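Local coordinates for protein Cg7008-pa (Drosophila melanogaster, PDB 2WAC) that binds peptides with symmetrically dimethylated arginines through its Tudor domain, as the Tudor and fifth nuclease-like part of an endonuclease that acts on DNA and RNA, at residues A[10-15]-A[136-141]; A[130-135]-A[179-184]; A[158-163]-A[190-195]; A[172-177]-A[200-205]. All blocks are in the same frame, centred on the assembly; numbering follows the deposited sequence.

Contact 1 of 4, residues A[10-15]-A[136-141]; sequences TEITET and AFSEDV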
loop_
_atom_site.group_PDB
_atom_site.type_symbol
_atom_site.label_atom_id
_atom_site.label_comp_id
_atom_site.label_asym_id
_atom_site.label_seq_id
_atom_site.Cartn_x
_atom_site.Cartn_y
_atom_site.Cartn_z
ATOM N N THR A 10 3.171 -3.349 3.599
ATOM C CA THR A 10 4.002 -2.345 4.268
ATOM C C THR A 10 3.294 -1.020 4.560
ATOM O O THR A 10 3.706 -0.277 5.457
ATOM C CB THR A 10 5.321 -2.087 3.494
ATOM O OG1 THR A 10 5.031 -1.738 2.135
ATOM C CG2 THR A 10 6.200 -3.329 3.518
ATOM N N GLU A 11 2.231 -0.729 3.811
ATOM C CA GLU A 11 1.462 0.504 3.993
ATOM C C GLU A 11 0.003 0.313 3.598
ATOM O O GLU A 11 -0.293 -0.311 2.578
ATOM C CB GLU A 11 2.087 1.655 3.185
ATOM C CG GLU A 11 1.398 3.025 3.336
ATOM C CD GLU A 11 1.670 3.709 4.672
ATOM O OE1 GLU A 11 2.541 3.246 5.436
ATOM O OE2 GLU A 11 1.008 4.730 4.956
ATOM N N ILE A 12 -0.902 0.848 4.416
ATOM C CA ILE A 12 -2.331 0.859 4.096
ATOM C C ILE A 12 -2.846 2.299 4.105
ATOM O O ILE A 12 -2.548 3.065 5.021
ATOM C CB ILE A 12 -3.152 -0.031 5.070
ATOM C CG1 ILE A 12 -2.658 -1.481 5.008
ATOM C CG2 ILE A 12 -4.647 0.024 4.741
ATOM C CD1 ILE A 12 -2.834 -2.253 6.294
ATOM N N THR A 13 -3.606 2.655 3.071
ATOM C CA THR A 13 -4.164 4.003 2.942
ATOM C C THR A 13 -5.611 4.045 3.431
ATOM O O THR A 13 -6.199 3.005 3.746
ATOM C CB THR A 13 -4.101 4.517 1.481
ATOM O OG1 THR A 13 -5.092 3.848 0.690
ATOM C CG2 THR A 13 -2.716 4.291 0.876
ATOM N N GLU A 14 -6.178 5.250 3.474
ATOM C CA GLU A 14 -7.534 5.477 3.986
ATOM C C GLU A 14 -8.667 5.006 3.059
ATOM O O GLU A 14 -9.834 5.025 3.451
ATOM C CB GLU A 14 -7.725 6.954 4.370
ATOM C CG GLU A 14 -7.410 7.956 3.257
ATOM C CD GLU A 14 -7.372 9.401 3.741
ATOM O OE1 GLU A 14 -8.179 9.769 4.622
ATOM O OE2 GLU A 14 -6.534 10.174 3.227
ATOM N N THR A 15 -8.318 4.584 1.844
ATOM C CA THR A 15 -9.301 4.090 0.874
ATOM C C THR A 15 -9.170 2.580 0.651
ATOM O O THR A 15 -9.723 2.027 -0.308
ATOM C CB THR A 15 -9.180 4.822 -0.482
ATOM O OG1 THR A 15 -7.869 4.617 -1.023
ATOM C CG2 THR A 15 -9.437 6.317 -0.319
ATOM N N ALA A 136 -9.193 -2.803 11.497
ATOM C CA ALA A 136 -9.334 -4.256 11.391
ATOM C C ALA A 136 -8.444 -4.860 10.307
ATOM O O ALA A 136 -7.856 -5.922 10.507
ATOM C CB ALA A 136 -10.790 -4.637 11.158
ATOM N N PHE A 137 -8.346 -4.177 9.168
ATOM C CA PHE A 137 -7.555 -4.664 8.038
ATOM C C PHE A 137 -6.054 -4.558 8.302
ATOM O O PHE A 137 -5.290 -5.439 7.906
ATOM C CB PHE A 137 -7.933 -3.929 6.747
ATOM C CG PHE A 137 -7.182 -4.406 5.526
ATOM C CD1 PHE A 137 -7.171 -5.755 5.175
ATOM C CD2 PHE A 137 -6.500 -3.500 4.720
ATOM C CE1 PHE A 137 -6.480 -6.194 4.047
ATOM C CE2 PHE A 137 -5.812 -3.929 3.585
ATOM C CZ PHE A 137 -5.802 -5.278 3.250
ATOM N N SER A 138 -5.650 -3.482 8.976
ATOM C CA SER A 138 -4.259 -3.282 9.371
ATOM C C SER A 138 -3.791 -4.325 10.383
ATOM O O SER A 138 -2.658 -4.807 10.308
ATOM C CB SER A 138 -4.057 -1.872 9.931
ATOM O OG SER A 138 -2.713 -1.675 10.330
ATOM N N GLU A 139 -4.667 -4.669 11.327
ATOM C CA GLU A 139 -4.376 -5.711 12.306
ATOM C C GLU A 139 -4.218 -7.074 11.626
ATOM O O GLU A 139 -3.407 -7.898 12.053
ATOM C CB GLU A 139 -5.470 -5.772 13.375
ATOM C CG GLU A 139 -5.022 -6.434 14.673
ATOM C CD GLU A 139 -6.159 -6.667 15.652
ATOM O OE1 GLU A 139 -7.102 -5.848 15.695
ATOM O OE2 GLU A 139 -6.104 -7.675 16.387
ATOM N N ASP A 140 -4.994 -7.294 10.566
ATOM C CA ASP A 140 -4.938 -8.526 9.781
ATOM C C ASP A 140 -3.623 -8.699 9.018
ATOM O O ASP A 140 -3.009 -9.766 9.075
ATOM C CB ASP A 140 -6.105 -8.583 8.784
ATOM C CG ASP A 140 -7.449 -8.858 9.448
ATOM O OD1 ASP A 140 -7.477 -9.341 10.602
ATOM O OD2 ASP A 140 -8.484 -8.596 8.801
ATOM N N VAL A 141 -3.192 -7.654 8.311
ATOM C CA VAL A 141 -2.136 -7.815 7.299
ATOM C C VAL A 141 -0.862 -6.971 7.448
ATOM O O VAL A 141 0.185 -7.359 6.924
ATOM C CB VAL A 141 -2.688 -7.647 5.843
ATOM C CG1 VAL A 141 -3.845 -8.606 5.581
ATOM C CG2 VAL A 141 -3.105 -6.203 5.565
#
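The packing of I12 on F137, S138 and V141 belongs to the OB-fold of the staphylococcal-nuclease-like domain, where a helix running between two barrel strands lies against the strand that opens the sheet. Strand 10-12 and helix 136-141 run nearly antiparallel, their short axes making an angle of 164° at a closest approach of 9.7 Å. I12 alone carries the strand's side of the contact. Its CG1 is anti to the carbonyl carbon (chi1 -59°), and this together with an extended chi2 of 151° brings CD1 onto the helix backbone. CD1 sits 3.5 Å from S138 CA, with S138 CB at 3.9 Å. The same methyl reaches V141 CG2 at 4.0 Å, one helical turn on from F137. CG2 meets the F137 ring at its edge, close to the ring plane, 4.0 Å from CD2. A face of that ring is taken by V141 CG2, which lies 3.6 Å above the plane and is displaced toward the rim. The phenyl group is thus touched at its edge by the strand and on a face by its own helix, while L16 and L176 add further apolar contacts. Just before I12 the strand is distorted: T10 and E11 both face F19 in a classic beta bulge. Past it, T13 OG1 is hydrogen-bonded to T17 OG1 across the turn. No hydrogen bond joins strand and helix here, so their attachment rests on the fit of methyl groups against ring edge and helix backbone, a contact that is apolar and only partly buried.

Contact 2 of 4, residues A[130-135]-A[179-184]; sequences KEEALR and EGLVLA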
loop_
_atom_site.group_PDB
_atom_site.type_symbol
_atom_site.label_atom_id
_atom_site.label_comp_id
_atom_site.label_asym_id
_atom_site.label_seq_id
_atom_site.Cartn_x
_atom_site.Cartn_y
_atom_site.Cartn_z
ATOM N N LYS A 130 -15.862 3.498 9.077
ATOM C CA LYS A 130 -14.690 3.594 8.199
ATOM C C LYS A 130 -13.390 3.325 8.960
ATOM O O LYS A 130 -12.563 2.522 8.519
ATOM C CB LYS A 130 -14.612 4.975 7.535
ATOM C CG LYS A 130 -15.523 5.186 6.333
ATOM C CD LYS A 130 -15.451 6.638 5.860
ATOM C CE LYS A 130 -16.096 6.832 4.492
ATOM N NZ LYS A 130 -17.587 6.767 4.534
ATOM N N GLU A 131 -13.224 4.003 10.098
ATOM C CA GLU A 131 -12.031 3.872 10.946
ATOM C C GLU A 131 -11.816 2.435 11.409
ATOM O O GLU A 131 -10.699 1.917 11.351
ATOM C CB GLU A 131 -12.138 4.761 12.190
ATOM C CG GLU A 131 -12.386 6.239 11.945
ATOM C CD GLU A 131 -12.453 7.023 13.244
ATOM O OE1 GLU A 131 -11.438 7.056 13.975
ATOM O OE2 GLU A 131 -13.518 7.609 13.538
ATOM N N GLU A 132 -12.894 1.809 11.880
ATOM C CA GLU A 132 -12.850 0.434 12.366
ATOM C C GLU A 132 -12.443 -0.545 11.265
ATOM O O GLU A 132 -11.672 -1.472 11.512
ATOM C CB GLU A 132 -14.190 0.038 13.006
ATOM C CG GLU A 132 -14.280 -1.410 13.523
ATOM C CD GLU A 132 -13.151 -1.813 14.476
ATOM O OE1 GLU A 132 -12.419 -0.934 14.987
ATOM O OE2 GLU A 132 -13.000 -3.029 14.721
ATOM N N ALA A 133 -12.952 -0.319 10.055
ATOM C CA ALA A 133 -12.600 -1.136 8.895
ATOM C C ALA A 133 -11.099 -1.082 8.605
ATOM O O ALA A 133 -10.472 -2.113 8.352
ATOM C CB ALA A 133 -13.397 -0.699 7.675
ATOM N N LEU A 134 -10.533 0.123 8.662
ATOM C CA LEU A 134 -9.107 0.334 8.416
ATOM C C LEU A 134 -8.243 -0.236 9.546
ATOM O O LEU A 134 -7.166 -0.777 9.293
ATOM C CB LEU A 134 -8.815 1.824 8.197
ATOM C CG LEU A 134 -9.489 2.487 6.988
ATOM C CD1 LEU A 134 -9.583 3.996 7.175
ATOM C CD2 LEU A 134 -8.771 2.145 5.685
ATOM N N ARG A 135 -8.732 -0.112 10.780
ATOM C CA ARG A 135 -8.081 -0.690 11.956
ATOM C C ARG A 135 -8.055 -2.218 11.872
ATOM O O ARG A 135 -7.025 -2.843 12.137
ATOM C CB ARG A 135 -8.807 -0.253 13.234
ATOM C CG ARG A 135 -8.062 -0.572 14.527
ATOM C CD ARG A 135 -9.020 -0.883 15.680
ATOM N NE ARG A 135 -9.855 -2.059 15.415
ATOM C CZ ARG A 135 -9.444 -3.322 15.515
ATOM N NH1 ARG A 135 -8.196 -3.597 15.879
ATOM N NH2 ARG A 135 -10.283 -4.313 15.249
ATOM N N GLU A 179 -17.658 -10.111 8.280
ATOM C CA GLU A 179 -17.727 -9.516 9.618
ATOM C C GLU A 179 -18.589 -8.250 9.668
ATOM O O GLU A 179 -18.795 -7.676 10.741
ATOM C CB GLU A 179 -16.323 -9.213 10.145
ATOM C CG GLU A 179 -15.546 -10.448 10.585
ATOM C CD GLU A 179 -14.063 -10.181 10.778
ATOM O OE1 GLU A 179 -13.568 -9.124 10.328
ATOM O OE2 GLU A 179 -13.386 -11.042 11.377
ATOM N N GLY A 180 -19.082 -7.822 8.508
ATOM C CA GLY A 180 -19.963 -6.657 8.411
ATOM C C GLY A 180 -19.265 -5.329 8.639
ATOM O O GLY A 180 -19.871 -4.384 9.139
ATOM N N LEU A 181 -17.994 -5.256 8.255
ATOM C CA LEU A 181 -17.186 -4.053 8.460
ATOM C C LEU A 181 -17.084 -3.198 7.199
ATOM O O LEU A 181 -16.878 -1.984 7.278
ATOM C CB LEU A 181 -15.787 -4.421 8.968
ATOM C CG LEU A 181 -15.706 -5.203 10.284
ATOM C CD1 LEU A 181 -14.300 -5.744 10.495
ATOM C CD2 LEU A 181 -16.146 -4.350 11.481
ATOM N N VAL A 182 -17.222 -3.844 6.044
ATOM C CA VAL A 182 -17.196 -3.162 4.748
ATOM C C VAL A 182 -18.321 -3.654 3.840
ATOM O O VAL A 182 -18.994 -4.645 4.142
ATOM C CB VAL A 182 -15.833 -3.341 4.010
ATOM C CG1 VAL A 182 -14.705 -2.609 4.735
ATOM C CG2 VAL A 182 -15.502 -4.818 3.814
ATOM N N LEU A 183 -18.515 -2.953 2.727
ATOM C CA LEU A 183 -19.488 -3.348 1.717
ATOM C C LEU A 183 -18.819 -4.135 0.594
ATOM O O LEU A 183 -17.635 -3.943 0.304
ATOM C CB LEU A 183 -20.212 -2.118 1.153
ATOM C CG LEU A 183 -20.990 -1.227 2.133
ATOM C CD1 LEU A 183 -21.390 0.086 1.471
ATOM C CD2 LEU A 183 -22.220 -1.941 2.689
ATOM N N ALA A 184 -19.582 -5.038 -0.014
ATOM C CA ALA A 184 -19.137 -5.766 -1.195
ATOM C C ALA A 184 -19.426 -4.925 -2.429
ATOM O O ALA A 184 -20.484 -4.297 -2.525
ATOM C CB ALA A 184 -19.846 -7.108 -1.288
#
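Two side chains of helix 130-135, A133 and E132, meet L181 and V182 in quite different ways, joining helix 127-141 of the nuclease-like domain to the turn between helix 172-178 and strand 183-184. The A133 methyl touches the passing chain with its flank: CB lies 3.7 Å from the carbonyl oxygen O of L181 and also 3.7 Å from V182 CG1, meeting backbone and side chain together. E132 and L181 instead slant past one another, and their meeting point is the aliphatic part of the glutamate, with CG 4.0 Å from L181 CD2. The glutamate sets off with CG anti to its backbone N (chi1 178°) and then bends at chi2, which carries its carboxylate to R135 of the same helix. There the guanidinium grips side-on. R135 NE bonds to E132 OE1 at 2.8 Å and R135 NH2 to E132 OE2 at 3.1 Å, the carboxylate lying at the edge of the guanidinium plane while both nitrogens stand somewhat out of the carboxylate plane. R135 NH1 has a second acidic partner in E139. The facing segment leaves its helix through a Schellman motif, G180 having positive phi. V182 continues the packing inward, onto L176, V177 and V121. The helix therefore divides its chemistry: a buried methyl packs on backbone and valine, while at the more open edge a salt bridge occupies the carboxylate and probably helps hold the CH2 group of E132 against leucine.

Contact 3 of 4, residues A[158-163]-A[190-195]; sequences PNLATL and RKLKEL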
loop_
_atom_site.group_PDB
_atom_site.type_symbol
_atom_site.label_atom_id
_atom_site.label_comp_id
_atom_site.label_asym_id
_atom_site.label_seq_id
_atom_site.Cartn_x
_atom_site.Cartn_y
_atom_site.Cartn_z
ATOM N N PRO A 158 -3.931 1.594 -9.345
ATOM C CA PRO A 158 -3.589 0.305 -8.726
ATOM C C PRO A 158 -4.484 -0.864 -9.157
ATOM O O PRO A 158 -5.708 -0.726 -9.208
ATOM C CB PRO A 158 -3.759 0.581 -7.228
ATOM C CG PRO A 158 -3.539 2.039 -7.093
ATOM C CD PRO A 158 -4.134 2.643 -8.326
ATOM N N ASN A 159 -3.863 -1.998 -9.475
ATOM C CA ASN A 159 -4.590 -3.211 -9.857
ATOM C C ASN A 159 -5.365 -3.805 -8.681
ATOM O O ASN A 159 -4.965 -3.645 -7.526
ATOM C CB ASN A 159 -3.628 -4.257 -10.438
ATOM C CG ASN A 159 -2.951 -3.792 -11.724
ATOM O OD1 ASN A 159 -3.453 -2.916 -12.427
ATOM N ND2 ASN A 159 -1.809 -4.393 -12.037
ATOM N N LEU A 160 -6.476 -4.477 -8.981
ATOM C CA LEU A 160 -7.277 -5.164 -7.962
ATOM C C LEU A 160 -6.585 -6.448 -7.511
ATOM O O LEU A 160 -6.177 -7.261 -8.342
ATOM C CB LEU A 160 -8.682 -5.484 -8.497
ATOM C CG LEU A 160 -9.830 -4.477 -8.342
ATOM C CD1 LEU A 160 -9.513 -3.110 -8.946
ATOM C CD2 LEU A 160 -11.110 -5.043 -8.952
ATOM N N ALA A 161 -6.455 -6.623 -6.196
ATOM C CA ALA A 161 -5.787 -7.794 -5.638
ATOM C C ALA A 161 -6.494 -8.346 -4.404
ATOM O O ALA A 161 -7.007 -7.585 -3.581
ATOM C CB ALA A 161 -4.330 -7.469 -5.312
ATOM N N THR A 162 -6.522 -9.671 -4.284
ATOM C CA THR A 162 -6.935 -10.307 -3.036
ATOM C C THR A 162 -5.708 -10.633 -2.191
ATOM O O THR A 162 -4.604 -10.794 -2.717
ATOM C CB THR A 162 -7.764 -11.599 -3.259
ATOM O OG1 THR A 162 -7.054 -12.492 -4.127
ATOM C CG2 THR A 162 -9.132 -11.271 -3.856
ATOM N N LEU A 163 -5.915 -10.717 -0.879
ATOM C CA LEU A 163 -4.875 -11.123 0.058
ATOM C C LEU A 163 -5.361 -12.314 0.869
ATOM O O LEU A 163 -6.503 -12.338 1.331
ATOM C CB LEU A 163 -4.483 -9.969 0.990
ATOM C CG LEU A 163 -3.841 -8.720 0.376
ATOM C CD1 LEU A 163 -3.567 -7.690 1.465
ATOM C CD2 LEU A 163 -2.558 -9.053 -0.384
ATOM N N ARG A 190 -16.864 -10.285 -16.356
ATOM C CA ARG A 190 -17.262 -11.694 -16.287
ATOM C C ARG A 190 -16.238 -12.551 -15.532
ATOM O O ARG A 190 -16.623 -13.407 -14.734
ATOM C CB ARG A 190 -17.596 -12.236 -17.695
ATOM C CG ARG A 190 -17.449 -13.753 -17.951
ATOM C CD ARG A 190 -18.315 -14.684 -17.081
ATOM N NE ARG A 190 -19.754 -14.420 -17.107
ATOM C CZ ARG A 190 -20.695 -15.344 -16.903
ATOM N NH1 ARG A 190 -21.975 -14.997 -16.932
ATOM N NH2 ARG A 190 -20.368 -16.614 -16.680
ATOM N N LYS A 191 -14.948 -12.296 -15.750
ATOM C CA LYS A 191 -13.887 -13.007 -15.019
ATOM C C LYS A 191 -13.936 -12.777 -13.498
ATOM O O LYS A 191 -13.353 -13.544 -12.730
ATOM C CB LYS A 191 -12.495 -12.672 -15.586
ATOM C CG LYS A 191 -12.010 -11.243 -15.331
ATOM C CD LYS A 191 -10.625 -10.992 -15.930
ATOM C CE LYS A 191 -9.508 -11.478 -15.015
ATOM N NZ LYS A 191 -8.156 -11.208 -15.590
ATOM N N LEU A 192 -14.642 -11.731 -13.075
ATOM C CA LEU A 192 -14.812 -11.428 -11.652
ATOM C C LEU A 192 -16.158 -11.880 -11.070
ATOM O O LEU A 192 -16.427 -11.661 -9.887
ATOM C CB LEU A 192 -14.604 -9.928 -11.398
ATOM C CG LEU A 192 -13.208 -9.343 -11.644
ATOM C CD1 LEU A 192 -13.216 -7.845 -11.388
ATOM C CD2 LEU A 192 -12.149 -10.027 -10.782
ATOM N N LYS A 193 -16.987 -12.524 -11.893
ATOM C CA LYS A 193 -18.357 -12.891 -11.508
ATOM C C LYS A 193 -18.435 -13.790 -10.270
ATOM O O LYS A 193 -19.214 -13.522 -9.353
ATOM C CB LYS A 193 -19.082 -13.549 -12.687
ATOM C CG LYS A 193 -20.526 -13.924 -12.412
ATOM C CD LYS A 193 -21.035 -14.893 -13.464
ATOM C CE LYS A 193 -22.482 -15.261 -13.228
ATOM N NZ LYS A 193 -22.661 -16.043 -11.973
ATOM N N GLU A 194 -17.633 -14.851 -10.257
ATOM C CA GLU A 194 -17.609 -15.804 -9.148
ATOM C C GLU A 194 -17.252 -15.106 -7.838
ATOM O O GLU A 194 -17.935 -15.288 -6.828
ATOM C CB GLU A 194 -16.624 -16.937 -9.447
ATOM C CG GLU A 194 -16.509 -17.990 -8.355
ATOM C CD GLU A 194 -15.740 -19.215 -8.812
ATOM O OE1 GLU A 194 -16.088 -19.780 -9.872
ATOM O OE2 GLU A 194 -14.791 -19.619 -8.104
ATOM N N LEU A 195 -16.193 -14.297 -7.873
ATOM C CA LEU A 195 -15.739 -13.533 -6.713
ATOM C C LEU A 195 -16.754 -12.469 -6.279
ATOM O O LEU A 195 -16.972 -12.276 -5.081
ATOM C CB LEU A 195 -14.366 -12.901 -6.983
ATOM C CG LEU A 195 -13.462 -12.546 -5.796
ATOM C CD1 LEU A 195 -12.980 -13.789 -5.051
ATOM C CD2 LEU A 195 -12.271 -11.718 -6.261
#
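T162 and L195 form the closer half of this contact, reaching toward each other tip to tip, with T162 CG2 4.0 Å from L195 CD2. Beside them L160 and L192 meet less closely, L160 CD2 standing 4.3 Å from L192 CD1. Both pairs bridge a wide gap, since the backbones remain about 10 Å apart at CA, and leucines from both segments, with the T162 methyl, span it. L195 turns CG anti to its backbone N (chi1 -156°), directing a branch at the strand. T162 is split in use: its methyl faces the leucine, while OG1 is hydrogen-bonded to E151 OE2 on strand 145-152, so the buried hydroxyl is satisfied within the sheet. L120 also packs on L195, and V154 and R187 on L160. The solvent side is a different matter. R190, K191, K193 and E194 are exposed and take no part in the packing across the segments; instead K193 CD lies 3.5 Å above the centre of the R190 guanidinium, and K193 NZ makes a salt bridge with D197. The 3-10 turn and the first turn of helix 193-208 together turn L192 and L195 to a strand of the OB-fold sheet, and their charged residues outward. With no hydrogen bond between the segments and just 99 Å² buried, the attachment is a sparse hydrophobic one, made of two methyl-to-methyl meetings.

Contact 4 of 4, residues A[172-177]-A[200-205]; sequences FGKQLV and KAAQEA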
loop_
_atom_site.group_PDB
_atom_site.type_symbol
_atom_site.label_atom_id
_atom_site.label_comp_id
_atom_site.label_asym_id
_atom_site.label_seq_id
_atom_site.Cartn_x
_atom_site.Cartn_y
_atom_site.Cartn_z
ATOM N N PHE A 172 -8.700 -12.229 3.234
ATOM C CA PHE A 172 -8.819 -11.151 4.226
ATOM C C PHE A 172 -9.887 -10.102 3.900
ATOM O O PHE A 172 -10.628 -9.681 4.790
ATOM C CB PHE A 172 -7.463 -10.471 4.470
ATOM C CG PHE A 172 -6.516 -11.279 5.319
ATOM C CD1 PHE A 172 -6.789 -11.516 6.665
ATOM C CD2 PHE A 172 -5.340 -11.787 4.777
ATOM C CE1 PHE A 172 -5.911 -12.257 7.453
ATOM C CE2 PHE A 172 -4.451 -12.525 5.560
ATOM C CZ PHE A 172 -4.739 -12.760 6.899
ATOM N N GLY A 173 -9.961 -9.686 2.636
ATOM C CA GLY A 173 -10.982 -8.735 2.185
ATOM C C GLY A 173 -12.402 -9.261 2.335
ATOM O O GLY A 173 -13.302 -8.528 2.753
ATOM N N LYS A 174 -12.596 -10.533 1.992
ATOM C CA LYS A 174 -13.895 -11.191 2.129
ATOM C C LYS A 174 -14.296 -11.329 3.597
ATOM O O LYS A 174 -15.471 -11.182 3.941
ATOM C CB LYS A 174 -13.877 -12.567 1.454
ATOM C CG LYS A 174 -15.238 -13.242 1.372
ATOM C CD LYS A 174 -15.141 -14.624 0.752
ATOM C CE LYS A 174 -16.500 -15.299 0.721
ATOM N NZ LYS A 174 -16.457 -16.630 0.042
ATOM N N GLN A 175 -13.318 -11.615 4.454
ATOM C CA GLN A 175 -13.552 -11.715 5.895
ATOM C C GLN A 175 -14.066 -10.393 6.469
ATOM O O GLN A 175 -14.930 -10.395 7.345
ATOM C CB GLN A 175 -12.289 -12.175 6.631
ATOM C CG GLN A 175 -12.547 -12.642 8.064
ATOM C CD GLN A 175 -11.304 -13.174 8.749
ATOM O OE1 GLN A 175 -10.329 -12.451 8.950
ATOM N NE2 GLN A 175 -11.338 -14.447 9.122
ATOM N N LEU A 176 -13.539 -9.275 5.964
ATOM C CA LEU A 176 -14.026 -7.942 6.335
ATOM C C LEU A 176 -15.505 -7.773 5.974
ATOM O O LEU A 176 -16.274 -7.184 6.737
ATOM C CB LEU A 176 -13.196 -6.843 5.656
ATOM C CG LEU A 176 -11.708 -6.658 5.975
ATOM C CD1 LEU A 176 -11.146 -5.509 5.143
ATOM C CD2 LEU A 176 -11.472 -6.403 7.457
ATOM N N VAL A 177 -15.886 -8.295 4.809
ATOM C CA VAL A 177 -17.280 -8.316 4.362
ATOM C C VAL A 177 -18.145 -9.202 5.274
ATOM O O VAL A 177 -19.191 -8.761 5.756
ATOM C CB VAL A 177 -17.399 -8.763 2.873
ATOM C CG1 VAL A 177 -18.846 -8.757 2.410
ATOM C CG2 VAL A 177 -16.563 -7.864 1.971
ATOM N N LYS A 200 -20.871 -10.917 -2.357
ATOM C CA LYS A 200 -22.283 -10.563 -2.160
ATOM C C LYS A 200 -22.966 -11.446 -1.118
ATOM O O LYS A 200 -23.691 -10.949 -0.256
ATOM C CB LYS A 200 -23.047 -10.647 -3.488
ATOM C CG LYS A 200 -22.772 -9.495 -4.436
ATOM C CD LYS A 200 -23.607 -8.282 -4.065
ATOM C CE LYS A 200 -22.718 -7.055 -3.924
ATOM N NZ LYS A 200 -23.387 -6.008 -3.098
ATOM N N ALA A 201 -22.732 -12.755 -1.213
ATOM C CA ALA A 201 -23.270 -13.726 -0.260
ATOM C C ALA A 201 -22.732 -13.508 1.156
ATOM O O ALA A 201 -23.471 -13.650 2.131
ATOM C CB ALA A 201 -22.976 -15.145 -0.730
ATOM N N ALA A 202 -21.447 -13.168 1.258
ATOM C CA ALA A 202 -20.822 -12.836 2.538
ATOM C C ALA A 202 -21.475 -11.605 3.175
ATOM O O ALA A 202 -21.758 -11.603 4.376
ATOM C CB ALA A 202 -19.324 -12.624 2.366
ATOM N N GLN A 203 -21.715 -10.573 2.363
ATOM C CA GLN A 203 -22.418 -9.367 2.819
ATOM C C GLN A 203 -23.810 -9.710 3.342
ATOM O O GLN A 203 -24.234 -9.206 4.387
ATOM C CB GLN A 203 -22.516 -8.323 1.699
ATOM C CG GLN A 203 -23.338 -7.095 2.080
ATOM C CD GLN A 203 -23.425 -6.064 0.976
ATOM O OE1 GLN A 203 -22.501 -5.279 0.769
ATOM N NE2 GLN A 203 -24.548 -6.049 0.270
ATOM N N GLU A 204 -24.504 -10.574 2.605
ATOM C CA GLU A 204 -25.838 -11.043 2.971
ATOM C C GLU A 204 -25.867 -11.803 4.292
ATOM O O GLU A 204 -26.801 -11.645 5.079
ATOM C CB GLU A 204 -26.424 -11.912 1.857
ATOM C CG GLU A 204 -27.415 -11.184 0.964
ATOM C CD GLU A 204 -28.649 -10.719 1.718
ATOM O OE1 GLU A 204 -29.255 -11.534 2.448
ATOM O OE2 GLU A 204 -29.017 -9.535 1.577
ATOM N N ALA A 205 -24.848 -12.630 4.519
ATOM C CA ALA A 205 -24.718 -13.391 5.758
ATOM C C ALA A 205 -24.526 -12.463 6.956
ATOM O O ALA A 205 -25.137 -12.663 8.009
ATOM C CB ALA A 205 -23.564 -14.378 5.657
#
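Q203, which packs against V177, carries the flat group nearest this contact, and it is the stem rather than the amide that meets the neighbouring helix. Neither face of the amide is covered by helix 172-177; its OE1 accepts a hydrogen bond from A184 N, and L183 and W214 touch the side chain. The other flat group, the F172 ring, lies far from helix 200-205 and belongs to the other side of its own helix, where D140 CB and V141 CG1 lie over one and the same face of it. Between the helices V177 does most of the touching. With CG1 anti to its backbone N (chi1 -179°), it brings that methyl onto the opposing backbone, 3.4 Å from Q203 N. CG1 also reaches Q203 CB at 3.8 Å and A202 CB at 3.9 Å, settling on a surface that the small alanine keeps low. K174, one turn earlier, extends its whole chain, all four torsions near anti, along the outer side of the interface and lays CE 4.2 Å from A202 CB. The short axes approach to 8.9 Å at an angle of 33°, and there is no hydrogen bond across, so this is packing of a methyl on the helix backbone and on the alanine and glutamine CB atoms. Y199 extends it, touching both K174 and V177. Helix 172-178 is sandwiched in the domain: V177 and K174 face helix 193-208, whereas F172 and L176 pack on helix 127-141. Strand 183-184 is tied in by Q203 and, more weakly, by K200 NZ to A184 O.

From the N terminus, contact 1 closes the longest loop, bringing helix 127-141 back onto strand 5-12 after the chain has passed through the Tudor barrel, with its dimethylarginine-binding region. Contact 2 opens before contact 1 has closed, so the two cross on that same helix. Contacts 3 and 4 begin inside the span of contact 2 and end beyond it; they cross it and each other, while both follow contact 1 in series. Contacts 1 and 3 join helices 127-141 and 193-208 to the OB-fold sheet, contact 2 ties helix 127-141 to the turn before strand 183-184, and contact 4 pairs helices 172-178 and 193-208. L163 packs on F137, and its O probably bonds to F172 N.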